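Local coordinates for protein pectate lyase/Amb allergen (Acidovorax citrulli, PDB 4HWV) that probably cleaves pectate by beta-elimination, as a secreted polysaccharide lyase of family 1 that binds calcium on a right-handed parallel beta-helix, at residues Y353-D358 against Y363-G368; D248-A253 against F297-K302; S427-V430 against P435-L438. All blocks are in the same frame, centred on the assembly; numbering follows the deposited sequence. Where two conformers were deposited one is given.

Interaction 1 (Y353-D358 against Y363-G368); sequences YENTRD and YPWLAG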
loop_
_atom_site.group_PDB
_atom_site.type_symbol
_atom_site.label_atom_id
_atom_site.label_comp_id
_atom_site.label_asym_id
_atom_site.label_seq_id
_atom_site.Cartn_x
_atom_site.Cartn_y
_atom_site.Cartn_z
ATOM N N TYR A 353 -19.571 0.505 10.601
ATOM C CA TYR A 353 -19.056 1.358 9.541
ATOM C C TYR A 353 -18.173 2.417 10.170
ATOM O O TYR A 353 -18.578 3.076 11.131
ATOM C CB TYR A 353 -20.204 2.073 8.852
ATOM C CG TYR A 353 -21.186 1.208 8.098
ATOM C CD1 TYR A 353 -22.222 0.523 8.753
ATOM C CD2 TYR A 353 -21.118 1.117 6.711
ATOM C CE1 TYR A 353 -23.145 -0.232 8.029
ATOM C CE2 TYR A 353 -22.024 0.366 5.988
ATOM C CZ TYR A 353 -23.044 -0.296 6.642
ATOM O OH TYR A 353 -23.953 -1.038 5.924
ATOM N N GLU A 354 -16.989 2.609 9.608
ATOM C CA GLU A 354 -16.020 3.531 10.165
ATOM C C GLU A 354 -15.273 4.241 9.048
ATOM O O GLU A 354 -14.569 3.599 8.256
ATOM C CB GLU A 354 -15.032 2.781 11.068
ATOM C CG GLU A 354 -13.992 3.685 11.727
ATOM C CD GLU A 354 -12.966 2.948 12.582
ATOM O OE1 GLU A 354 -12.916 1.701 12.533
ATOM O OE2 GLU A 354 -12.202 3.629 13.288
ATOM N N ASN A 355 -15.417 5.562 8.978
ATOM C CA ASN A 355 -14.763 6.333 7.924
ATOM C C ASN A 355 -14.809 7.810 8.286
ATOM O O ASN A 355 -15.302 8.192 9.366
ATOM C CB ASN A 355 -15.438 6.079 6.557
ATOM C CG ASN A 355 -14.491 6.310 5.363
ATOM O OD1 ASN A 355 -13.420 6.895 5.515
ATOM N ND2 ASN A 355 -14.911 5.887 4.166
ATOM N N THR A 356 -14.296 8.632 7.378
ATOM C CA THR A 356 -14.444 10.072 7.464
ATOM C C THR A 356 -14.940 10.604 6.132
ATOM O O THR A 356 -14.702 9.997 5.091
ATOM C CB THR A 356 -13.122 10.751 7.834
ATOM O OG1 THR A 356 -13.332 12.172 7.900
ATOM C CG2 THR A 356 -12.023 10.447 6.813
ATOM N N ARG A 357 -15.600 11.759 6.166
ATOM C CA ARG A 357 -15.995 12.454 4.947
ATOM C C ARG A 357 -14.905 13.392 4.451
ATOM O O ARG A 357 -15.054 13.979 3.389
ATOM C CB ARG A 357 -17.289 13.245 5.180
ATOM C CG ARG A 357 -18.522 12.342 5.383
ATOM C CD ARG A 357 -19.835 13.127 5.414
ATOM N NE ARG A 357 -20.098 13.783 4.135
ATOM C CZ ARG A 357 -19.927 15.085 3.912
ATOM N NH1 ARG A 357 -19.515 15.892 4.891
ATOM N NH2 ARG A 357 -20.172 15.586 2.705
ATOM N N ASP A 358 -13.826 13.543 5.221
ATOM C CA ASP A 358 -12.720 14.430 4.859
ATOM C C ASP A 358 -12.267 14.147 3.425
ATOM O O ASP A 358 -11.839 13.035 3.122
ATOM C CB ASP A 358 -11.562 14.201 5.841
ATOM C CG ASP A 358 -10.426 15.210 5.681
ATOM O OD1 ASP A 358 -10.182 15.699 4.561
ATOM O OD2 ASP A 358 -9.757 15.505 6.696
ATOM N N TYR A 363 -10.055 7.213 0.873
ATOM C CA TYR A 363 -11.367 6.714 0.477
ATOM C C TYR A 363 -12.438 7.464 1.252
ATOM O O TYR A 363 -13.112 6.897 2.100
ATOM C CB TYR A 363 -11.472 5.210 0.731
ATOM C CG TYR A 363 -10.565 4.394 -0.155
ATOM C CD1 TYR A 363 -10.927 4.101 -1.475
ATOM C CD2 TYR A 363 -9.345 3.909 0.325
ATOM C CE1 TYR A 363 -10.106 3.349 -2.297
ATOM C CE2 TYR A 363 -8.499 3.161 -0.491
ATOM C CZ TYR A 363 -8.888 2.871 -1.798
ATOM O OH TYR A 363 -8.075 2.128 -2.632
ATOM N N PRO A 364 -12.586 8.764 0.972
ATOM C CA PRO A 364 -13.588 9.528 1.732
ATOM C C PRO A 364 -14.979 8.934 1.546
ATOM O O PRO A 364 -15.342 8.525 0.449
ATOM C CB PRO A 364 -13.529 10.942 1.108
ATOM C CG PRO A 364 -12.247 10.971 0.338
ATOM C CD PRO A 364 -11.988 9.549 -0.115
ATOM N N TRP A 365 -15.749 8.899 2.620
ATOM C CA TRP A 365 -17.111 8.406 2.565
ATOM C C TRP A 365 -17.970 9.237 1.610
ATOM O O TRP A 365 -18.060 10.473 1.716
ATOM C CB TRP A 365 -17.720 8.500 3.948
ATOM C CG TRP A 365 -19.139 8.009 4.086
ATOM C CD1 TRP A 365 -20.286 8.670 3.718
ATOM C CD2 TRP A 365 -19.560 6.771 4.680
ATOM N NE1 TRP A 365 -21.386 7.917 4.037
ATOM C CE2 TRP A 365 -20.969 6.751 4.636
ATOM C CE3 TRP A 365 -18.879 5.676 5.238
ATOM C CZ2 TRP A 365 -21.711 5.698 5.142
ATOM C CZ3 TRP A 365 -19.624 4.638 5.747
ATOM C CH2 TRP A 365 -21.030 4.655 5.697
ATOM N N LEU A 366 -18.631 8.532 0.699
ATOM C CA LEU A 366 -19.606 9.145 -0.192
ATOM C C LEU A 366 -21.033 8.691 0.142
ATOM O O LEU A 366 -21.932 9.520 0.283
ATOM C CB LEU A 366 -19.277 8.824 -1.656
ATOM C CG LEU A 366 -20.296 9.367 -2.660
ATOM C CD1 LEU A 366 -20.388 10.899 -2.650
ATOM C CD2 LEU A 366 -19.918 8.858 -4.035
ATOM N N ALA A 367 -21.244 7.382 0.262
ATOM C CA ALA A 367 -22.575 6.828 0.530
ATOM C C ALA A 367 -22.421 5.551 1.328
ATOM O O ALA A 367 -21.381 4.875 1.248
ATOM C CB ALA A 367 -23.321 6.542 -0.774
ATOM N N GLY A 368 -23.480 5.215 2.054
ATOM C CA GLY A 368 -23.526 3.995 2.837
ATOM C C GLY A 368 -24.341 2.930 2.134
ATOM O O GLY A 368 -23.882 2.318 1.161
HETATM O O HOH W 1 -11.008 6.883 3.901
HETATM O O HOH W 2 -21.583 11.845 2.285
HETATM O O HOH W 3 -17.276 12.784 1.230
#
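Asn355 ND2 donates to the backbone O of Tyr363 over 2.9 Å. The acceptor lies close to the plane of the amide and the donor sits almost on the line of the C=O bond. The same nitrogen makes a weak bond to Leu334 O. The contact forms where strand 345-356 of the right-handed parallel beta-helix runs out into a loop, and that loop folds back along the end of the strand.

The other end of the amide is held as well. Asn355 OD1 accepts from Thr356 N at 2.7 Å, with the donor above the carbonyl plane. It also accepts from a water, which accepts from Tyr363 N. Bonds on both ends fix the rotation of the amide. With CG anti to the backbone N (chi1 -154°), the group faces the returning loop.

Beside it, Trp365 N gives a nearly straight bond to Thr356 O (2.9 Å, 175° at the hydrogen). Pro364 CA adds a CH contact to the same oxygen. Trp365 buries the most surface here. Its ring is met at the edge by Asn355 CB and by Tyr353 CD2, the latter 3.7 Å from Trp365 CH2. The Tyr353 and Trp365 ring planes are 72° apart. Each ring is tied down at its polar end: Tyr353 OH bonds Gln338 O, and Trp365 NE1 bonds Asp397 O.

Where the strand ends, Thr356 OG1 accepts from Asp358 N at 3.0 Å and makes an ST turn. Asp358 O lies 3.4 Å from Pro364 CB. Arg357 bends at its third torsion, and its NE reaches Leu366 O through a water that lies in the guanidinium plane.

Interaction 2 (D248-A253 against F297-K302); sequences DRHDHA and FHDHDK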
loop_
_atom_site.group_PDB
_atom_site.type_symbol
_atom_site.label_atom_id
_atom_site.label_comp_id
_atom_site.label_asym_id
_atom_site.label_seq_id
_atom_site.Cartn_x
_atom_site.Cartn_y
_atom_site.Cartn_z
ATOM N N ASP A 248 -1.845 -2.296 -0.986
ATOM C CA ASP A 248 -1.052 -1.071 -0.930
ATOM C C ASP A 248 -1.087 -0.290 -2.244
ATOM O O ASP A 248 -0.208 0.530 -2.482
ATOM C CB ASP A 248 0.395 -1.369 -0.493
ATOM C CG ASP A 248 1.187 -2.068 -1.570
ATOM O OD1 ASP A 248 0.559 -2.658 -2.486
ATOM O OD2 ASP A 248 2.442 -2.030 -1.514
ATOM N N ARG A 249 -2.083 -0.546 -3.093
ATOM C CA ARG A 249 -2.318 0.293 -4.262
ATOM C C ARG A 249 -3.675 0.967 -4.132
ATOM O O ARG A 249 -4.666 0.566 -4.762
ATOM C CB ARG A 249 -2.217 -0.511 -5.559
ATOM C CG ARG A 249 -0.766 -0.818 -5.931
ATOM C CD ARG A 249 -0.622 -1.459 -7.317
ATOM N NE ARG A 249 -1.178 -2.803 -7.312
ATOM C CZ ARG A 249 -1.044 -3.661 -8.321
ATOM N NH1 ARG A 249 -0.407 -3.311 -9.445
ATOM N NH2 ARG A 249 -1.526 -4.885 -8.181
ATOM N N HIS A 250 -3.732 1.997 -3.297
ATOM C CA HIS A 250 -4.964 2.747 -3.122
ATOM C C HIS A 250 -5.249 3.601 -4.345
ATOM O O HIS A 250 -4.325 4.076 -5.024
ATOM C CB HIS A 250 -4.866 3.648 -1.891
ATOM C CG HIS A 250 -4.867 2.901 -0.599
ATOM N ND1 HIS A 250 -4.923 3.532 0.624
ATOM C CD2 HIS A 250 -4.857 1.573 -0.337
ATOM C CE1 HIS A 250 -4.933 2.625 1.585
ATOM N NE2 HIS A 250 -4.901 1.426 1.028
ATOM N N ASP A 251 -6.536 3.835 -4.589
ATOM C CA ASP A 251 -6.974 4.601 -5.755
ATOM C C ASP A 251 -6.364 5.991 -5.838
ATOM O O ASP A 251 -6.169 6.529 -6.927
ATOM C CB ASP A 251 -8.489 4.730 -5.758
ATOM C CG ASP A 251 -9.187 3.401 -5.916
ATOM O OD1 ASP A 251 -8.518 2.398 -6.251
ATOM O OD2 ASP A 251 -10.413 3.369 -5.696
ATOM N N HIS A 252 -6.069 6.553 -4.674
ATOM C CA HIS A 252 -5.439 7.868 -4.566
ATOM C C HIS A 252 -4.139 7.959 -5.370
ATOM O O HIS A 252 -3.750 9.055 -5.804
ATOM C CB HIS A 252 -5.202 8.164 -3.073
ATOM C CG HIS A 252 -4.879 9.588 -2.759
ATOM N ND1 HIS A 252 -3.582 10.054 -2.674
ATOM C CD2 HIS A 252 -5.678 10.644 -2.469
ATOM C CE1 HIS A 252 -3.598 11.338 -2.361
ATOM N NE2 HIS A 252 -4.856 11.717 -2.218
ATOM N N ALA A 253 -3.465 6.827 -5.586
ATOM C CA ALA A 253 -2.197 6.819 -6.331
ATOM C C ALA A 253 -2.375 6.981 -7.838
ATOM O O ALA A 253 -1.398 7.202 -8.554
ATOM C CB ALA A 253 -1.433 5.528 -6.066
ATOM N N PHE A 297 -13.563 -5.410 5.948
ATOM C CA PHE A 297 -13.430 -4.833 4.615
ATOM C C PHE A 297 -12.871 -3.440 4.784
ATOM O O PHE A 297 -13.441 -2.651 5.528
ATOM C CB PHE A 297 -14.798 -4.683 3.936
ATOM C CG PHE A 297 -15.573 -5.969 3.784
ATOM C CD1 PHE A 297 -15.369 -6.804 2.690
ATOM C CD2 PHE A 297 -16.533 -6.337 4.721
ATOM C CE1 PHE A 297 -16.102 -7.977 2.536
ATOM C CE2 PHE A 297 -17.275 -7.516 4.569
ATOM C CZ PHE A 297 -17.059 -8.332 3.474
ATOM N N HIS A 298 -11.775 -3.115 4.110
ATOM C CA HIS A 298 -11.202 -1.784 4.307
ATOM C C HIS A 298 -10.513 -1.243 3.082
ATOM O O HIS A 298 -9.981 -2.003 2.277
ATOM C CB HIS A 298 -10.279 -1.726 5.549
ATOM C CG HIS A 298 -9.006 -2.528 5.442
ATOM N ND1 HIS A 298 -7.821 -1.991 4.975
ATOM C CD2 HIS A 298 -8.717 -3.805 5.809
ATOM C CE1 HIS A 298 -6.867 -2.904 5.045
ATOM N NE2 HIS A 298 -7.387 -4.017 5.541
ATOM N N ASP A 299 -10.542 0.079 2.935
ATOM C CA ASP A 299 -9.714 0.774 1.946
ATOM C C ASP A 299 -10.058 0.365 0.514
ATOM O O ASP A 299 -9.304 -0.320 -0.184
ATOM C CB ASP A 299 -8.230 0.597 2.264
ATOM C CG ASP A 299 -7.853 1.288 3.556
ATOM O OD1 ASP A 299 -7.897 2.532 3.591
ATOM O OD2 ASP A 299 -7.588 0.607 4.548
ATOM N N HIS A 300 -11.210 0.851 0.071
ATOM C CA HIS A 300 -11.718 0.505 -1.240
ATOM C C HIS A 300 -12.856 1.453 -1.572
ATOM O O HIS A 300 -13.519 1.980 -0.657
ATOM C CB HIS A 300 -12.206 -0.948 -1.223
ATOM C CG HIS A 300 -12.748 -1.418 -2.529
ATOM N ND1 HIS A 300 -11.951 -1.992 -3.501
ATOM C CD2 HIS A 300 -14.010 -1.415 -3.017
ATOM C CE1 HIS A 300 -12.702 -2.304 -4.541
ATOM N NE2 HIS A 300 -13.954 -1.979 -4.269
ATOM N N ASP A 301 -13.086 1.684 -2.867
ATOM C CA ASP A 301 -14.120 2.614 -3.296
ATOM C C ASP A 301 -15.509 1.941 -3.318
ATOM O O ASP A 301 -16.305 2.116 -2.377
ATOM C CB ASP A 301 -13.737 3.224 -4.657
ATOM C CG ASP A 301 -14.665 4.316 -5.089
ATOM O OD1 ASP A 301 -15.774 4.446 -4.537
ATOM O OD2 ASP A 301 -14.275 5.064 -6.008
ATOM N N LYS A 302 -15.797 1.164 -4.366
ATOM C CA LYS A 302 -17.134 0.608 -4.577
ATOM C C LYS A 302 -17.192 -0.806 -4.019
ATOM O O LYS A 302 -16.764 -1.766 -4.669
ATOM C CB LYS A 302 -17.469 0.619 -6.066
ATOM C CG LYS A 302 -17.455 2.035 -6.620
ATOM C CD LYS A 302 -17.560 2.086 -8.129
ATOM C CE LYS A 302 -17.401 3.516 -8.634
ATOM N NZ LYS A 302 -17.393 3.612 -10.125
HETATM O O HOH W 4 -11.343 0.866 -5.029
HETATM O O HOH W 5 -11.685 5.792 -5.278
#
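His250 and Asp299 bury the most surface, and Asp251 comes next. The His250 ring and the Asp299 carboxylate lie nearly parallel, their planes 18° apart. His250 CE1 is 3.6 Å from Asp299 OD1, and His250 NE2 is 3.6 Å from Asp299 CB. This is packing without a hydrogen bond. Each group has polar partners of its own. His250 ND1 bonds Asp362. Asp299 OD1 accepts from Asn333, and Asp299 OD2 takes His298 ND1 at 2.6 Å on its anti lone pair.

Asp251 OD2 lies 3.5 Å from Asp301 CB. It accepts from two waters; one accepts from Asp301 N, the other also donates to Asp301 OD2. Gln275 NE2 also bonds Asp251 OD2. Asp251 OD2 and Asp301 OD2 are 4.2 Å apart, and the shared water probably eases the closeness of like charges. Asp251 OD1 bonds His277, and Asp301 OD1 bonds Gln336.

In the same loop, Asp248 bonds His250 and His252 of the second subunit. The contact lies at a corner of the parallel beta-helix. Residues 248-253 form the loop that leaves strand 243-245, and strand 296-300 runs between strands 243-245 and 330-332.

Interaction 3 (S427-V430 against P435-L438); sequences SGTV and PADL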
loop_
_atom_site.group_PDB
_atom_site.type_symbol
_atom_site.label_atom_id
_atom_site.label_comp_id
_atom_site.label_asym_id
_atom_site.label_seq_id
_atom_site.Cartn_x
_atom_site.Cartn_y
_atom_site.Cartn_z
ATOM N N SER A 427 -33.857 -0.277 12.038
ATOM C CA SER A 427 -34.067 -0.119 13.463
ATOM C C SER A 427 -32.702 -0.136 14.137
ATOM O O SER A 427 -31.783 -0.825 13.679
ATOM C CB SER A 427 -34.924 -1.267 13.987
ATOM O OG SER A 427 -35.201 -1.104 15.358
ATOM N N GLY A 428 -32.567 0.593 15.233
ATOM C CA GLY A 428 -31.355 0.553 16.015
ATOM C C GLY A 428 -30.094 1.109 15.371
ATOM O O GLY A 428 -29.013 0.863 15.878
ATOM N N THR A 429 -30.214 1.891 14.304
ATOM C CA THR A 429 -29.033 2.486 13.692
ATOM C C THR A 429 -28.455 3.543 14.628
ATOM O O THR A 429 -29.198 4.398 15.139
ATOM C CB THR A 429 -29.370 3.180 12.371
ATOM O OG1 THR A 429 -29.987 2.229 11.497
ATOM C CG2 THR A 429 -28.090 3.718 11.724
ATOM N N VAL A 430 -27.137 3.510 14.828
ATOM C CA VAL A 430 -26.463 4.539 15.612
ATOM C C VAL A 430 -25.441 5.242 14.741
ATOM O O VAL A 430 -24.653 4.591 14.069
ATOM C CB VAL A 430 -25.793 3.931 16.859
ATOM C CG1 VAL A 430 -24.979 4.986 17.633
ATOM C CG2 VAL A 430 -26.862 3.329 17.748
ATOM N N PRO A 435 -28.981 7.738 17.948
ATOM C CA PRO A 435 -29.850 7.093 16.955
ATOM C C PRO A 435 -29.984 7.894 15.660
ATOM O O PRO A 435 -29.998 9.127 15.673
ATOM C CB PRO A 435 -31.198 7.012 17.679
ATOM C CG PRO A 435 -30.846 6.982 19.120
ATOM C CD PRO A 435 -29.661 7.910 19.246
ATOM N N ALA A 436 -30.078 7.170 14.549
ATOM C CA ALA A 436 -30.262 7.758 13.223
ATOM C C ALA A 436 -31.392 7.033 12.510
ATOM O O ALA A 436 -31.375 5.819 12.385
ATOM C CB ALA A 436 -28.978 7.638 12.421
ATOM N N ASP A 437 -32.377 7.782 12.047
ATOM C CA ASP A 437 -33.505 7.208 11.326
ATOM C C ASP A 437 -33.180 7.141 9.836
ATOM O O ASP A 437 -33.420 8.091 9.096
ATOM C CB ASP A 437 -34.771 8.054 11.556
ATOM C CG ASP A 437 -36.025 7.434 10.955
ATOM O OD1 ASP A 437 -35.910 6.490 10.146
ATOM O OD2 ASP A 437 -37.133 7.898 11.318
ATOM N N LEU A 438 -32.644 6.021 9.381
ATOM C CA LEU A 438 -32.253 5.926 7.975
ATOM C C LEU A 438 -33.466 5.868 7.067
ATOM O O LEU A 438 -33.418 6.339 5.940
ATOM C CB LEU A 438 -31.368 4.696 7.715
ATOM C CG LEU A 438 -30.058 4.635 8.513
ATOM C CD1 LEU A 438 -29.265 3.385 8.140
ATOM C CD2 LEU A 438 -29.195 5.898 8.332
HETATM O O HOH W 6 -32.758 3.094 13.313
#
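Thr429 CB lies 3.3 Å from Ala436 O, and from there the side chain forks toward Leu438. Thr429 OG1 comes to 3.6 Å from Leu438 CD1. The polar bond of this hydroxyl is with Asp426 OD2, on the preceding strand. With OG1 beside the backbone N (chi1 -57°), the methyl branch is anti to it. Thr429 CG2 lies 3.8 Å from Leu438 CD1 and 4.1 Å from Ala436 CB. The Thr429 and Leu438 side chains cross at about a right angle, and CD1 touches both branches of the fork.

These residues belong to the end of the parallel beta-helix that lies later in the chain. After strand 423-427, strands 430-431 and 434-435 make a short antiparallel hairpin, and the chain then enters helix 438-445. Val430 and Pro435 form a non-hydrogen-bonded pair, with side chains diverging. Next to it, Ala436 N donates to Thr429 O at 3.0 Å. Pro435 CA brings a CH contact to the same oxygen.

A water joins the two backbones again. It accepts from Thr429 N at 3.0 Å and donates to Ala436 O.

Asp437 is the N-cap of the helix, with OD1 bonding Ala440 N. Asp426 OD2, which holds the Thr429 hydroxyl, also accepts from Leu438 N.

Overall arrangement
Interactions 1 and 2 touch, with centres about 12 Å apart. Tyr363 joins them: its hydroxyl OH is 3.0 Å from Asp251 N, a probable hydrogen bond, and its ring packs on the backbone of Asp299 and His300. Interaction 2 is nearer the calcium site of Asp227, Asp278 and Asp282. The Asp301 side chain is about 12 Å from the calcium ion and about 9 Å from the side chain of Asp278. Interaction 3 stands apart, far from that site. Its centre is about 17 Å from that of interaction 1 and about 27 Å from that of interaction 2. Along the chain the order is interaction 2, interaction 1, interaction 3, each closing before the next opens.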